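Local atomic coordinates of ADP-dependent L-serine kinase SerK (PDB entry 5X0J), a protein that uses ADP to phosphorylate free L-serine, giving O-phospho-L-serine and AMP in the first step of cysteine biosynthesis from serine. Residues E112-L117 / F141-E146. The protein carries 1 engineered substitution. Sequence-based numbering, arbitrary orientation.
Sequences EVVERL and FALVGE
Helix-on-sheet packing in the C-terminal domain brings Leu143, on strand 141-144, against Val114 and Leu117 of helix 110-119. The nearest approach is methyl to methyl: Val114 CG2 lies 4.1 Å from Leu143 CD2. The same Leu143 methyl is 4.5 Å from Leu117 CD1, so a single branch of the leucine meets two residues three positions apart on the helix. Leu143 carries CG anti to the backbone N (chi1 170°), its CB points at the helix, and its second torsion extends CD2 anti to CA, making this the branch that touches. On the other side, Val114 has CG1 anti to its own N (chi1 171°), which leaves CG2 to meet the leucine. Val114 CA and Leu143 CA stay 9.5 Å apart and the segments bury 86 Å² in all, the mark of a light contact; that it is apolar follows from the methyl-only approaches and the lack of hydrogen bonds between the segments. Leu143 and Val113 both also touch Phe106 of strand 98-107, extending this apolar cluster. Main-chain hydrogen bonds between Leu143 and Phe149 and between Val144 and Val197 place strand 141-144 between strands 148-151 and 196-199. Salt bridges of Arg116 with Glu167 and Glu171 tie helix 110-119 to the C-terminal end of helix 155-170 and the residue after it. The arrangement is that of an alpha+beta fold, with a helix packed on one face of an antiparallel sheet.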
loop_
_atom_site.group_PDB
_atom_site.type_symbol
_atom_site.label_atom_id
_atom_site.label_comp_id
_atom_site.label_asym_id
_atom_site.label_seq_id
_atom_site.Cartn_x
_atom_site.Cartn_y
_atom_site.Cartn_z
ATOM N N GLU A 112 -13.825 -19.409 0.422
ATOM C CA GLU A 112 -12.879 -19.503 -0.690
ATOM C C GLU A 112 -11.532 -18.840 -0.360
ATOM O O GLU A 112 -10.473 -19.399 -0.656
ATOM C CB GLU A 112 -13.473 -18.858 -1.943
ATOM C CG GLU A 112 -12.739 -19.192 -3.226
ATOM C CD GLU A 112 -13.477 -18.712 -4.467
ATOM O OE1 GLU A 112 -14.237 -17.710 -4.390
ATOM O OE2 GLU A 112 -13.301 -19.345 -5.519
ATOM N N VAL A 113 -11.585 -17.652 0.237
ATOM C CA VAL A 113 -10.372 -16.939 0.660
ATOM C C VAL A 113 -9.630 -17.765 1.724
ATOM O O VAL A 113 -8.429 -18.002 1.597
ATOM C CB VAL A 113 -10.683 -15.497 1.151
ATOM C CG1 VAL A 113 -9.443 -14.821 1.731
ATOM C CG2 VAL A 113 -11.229 -14.646 0.005
ATOM N N VAL A 114 -10.350 -18.243 2.738
ATOM C CA VAL A 114 -9.729 -19.050 3.804
ATOM C C VAL A 114 -9.052 -20.314 3.248
ATOM O O VAL A 114 -7.919 -20.639 3.633
ATOM C CB VAL A 114 -10.743 -19.387 4.921
ATOM C CG1 VAL A 114 -10.165 -20.402 5.911
ATOM C CG2 VAL A 114 -11.161 -18.119 5.650
ATOM N N GLU A 115 -9.733 -21.023 2.349
ATOM C CA GLU A 115 -9.200 -22.214 1.661
ATOM C C GLU A 115 -7.877 -21.902 0.965
ATOM O O GLU A 115 -6.899 -22.654 1.050
ATOM C CB GLU A 115 -10.228 -22.717 0.624
ATOM C CG GLU A 115 -9.797 -23.893 -0.245
ATOM C CD GLU A 115 -10.928 -24.424 -1.114
ATOM O OE1 GLU A 115 -11.642 -23.608 -1.739
ATOM O OE2 GLU A 115 -11.092 -25.659 -1.183
ATOM N N ARG A 116 -7.866 -20.784 0.235
ATOM C CA ARG A 116 -6.651 -20.364 -0.484
ATOM C C ARG A 116 -5.529 -19.956 0.471
ATOM O O ARG A 116 -4.364 -20.265 0.218
ATOM C CB ARG A 116 -6.939 -19.237 -1.489
ATOM C CG ARG A 116 -7.616 -19.703 -2.771
ATOM C CD ARG A 116 -6.644 -20.403 -3.713
ATOM N NE ARG A 116 -5.745 -19.482 -4.408
ATOM C CZ ARG A 116 -6.061 -18.763 -5.487
ATOM N NH1 ARG A 116 -7.270 -18.834 -6.023
ATOM N NH2 ARG A 116 -5.153 -17.956 -6.031
ATOM N N LEU A 117 -5.867 -19.262 1.552
ATOM C CA LEU A 117 -4.878 -18.940 2.587
ATOM C C LEU A 117 -4.260 -20.209 3.198
ATOM O O LEU A 117 -3.035 -20.317 3.326
ATOM C CB LEU A 117 -5.508 -18.075 3.676
ATOM C CG LEU A 117 -5.924 -16.659 3.256
ATOM C CD1 LEU A 117 -6.687 -16.021 4.405
ATOM C CD2 LEU A 117 -4.731 -15.788 2.864
ATOM N N PHE A 141 -2.065 -10.923 10.671
ATOM C CA PHE A 141 -3.293 -10.201 10.372
ATOM C C PHE A 141 -4.435 -10.788 11.190
ATOM O O PHE A 141 -4.440 -11.991 11.473
ATOM C CB PHE A 141 -3.713 -10.386 8.903
ATOM C CG PHE A 141 -3.005 -9.515 7.892
ATOM C CD1 PHE A 141 -3.227 -8.137 7.831
ATOM C CD2 PHE A 141 -2.199 -10.096 6.921
ATOM C CE1 PHE A 141 -2.621 -7.361 6.845
ATOM C CE2 PHE A 141 -1.579 -9.319 5.957
ATOM C CZ PHE A 141 -1.795 -7.958 5.909
ATOM N N ALA A 142 -5.406 -9.947 11.530
ATOM C CA ALA A 142 -6.740 -10.397 11.939
ATOM C C ALA A 142 -7.654 -10.279 10.734
ATOM O O ALA A 142 -7.703 -9.222 10.107
ATOM C CB ALA A 142 -7.275 -9.564 13.092
ATOM N N LEU A 143 -8.361 -11.355 10.415
ATOM C CA LEU A 143 -9.353 -11.369 9.341
ATOM C C LEU A 143 -10.713 -11.225 9.993
ATOM O O LEU A 143 -11.168 -12.154 10.674
ATOM C CB LEU A 143 -9.241 -12.681 8.565
ATOM C CG LEU A 143 -10.324 -13.012 7.545
ATOM C CD1 LEU A 143 -10.430 -11.907 6.509
ATOM C CD2 LEU A 143 -10.001 -14.338 6.884
ATOM N N VAL A 144 -11.334 -10.058 9.842
ATOM C CA VAL A 144 -12.512 -9.713 10.624
ATOM C C VAL A 144 -13.656 -9.194 9.771
ATOM O O VAL A 144 -13.466 -8.434 8.822
ATOM C CB VAL A 144 -12.172 -8.728 11.769
ATOM C CG1 VAL A 144 -11.175 -9.358 12.724
ATOM C CG2 VAL A 144 -11.656 -7.397 11.249
ATOM N N GLY A 145 -14.845 -9.679 10.107
ATOM C CA GLY A 145 -16.093 -9.208 9.534
ATOM C C GLY A 145 -17.199 -9.758 10.408
ATOM O O GLY A 145 -17.218 -9.488 11.607
ATOM N N GLU A 146 -18.082 -10.565 9.822
ATOM C CA GLU A 146 -19.099 -11.277 10.606
ATOM C C GLU A 146 -18.396 -12.172 11.624
ATOM O O GLU A 146 -18.761 -12.197 12.808
ATOM C CB GLU A 146 -20.000 -12.111 9.688
ATOM C CG GLU A 146 -21.193 -12.735 10.387
#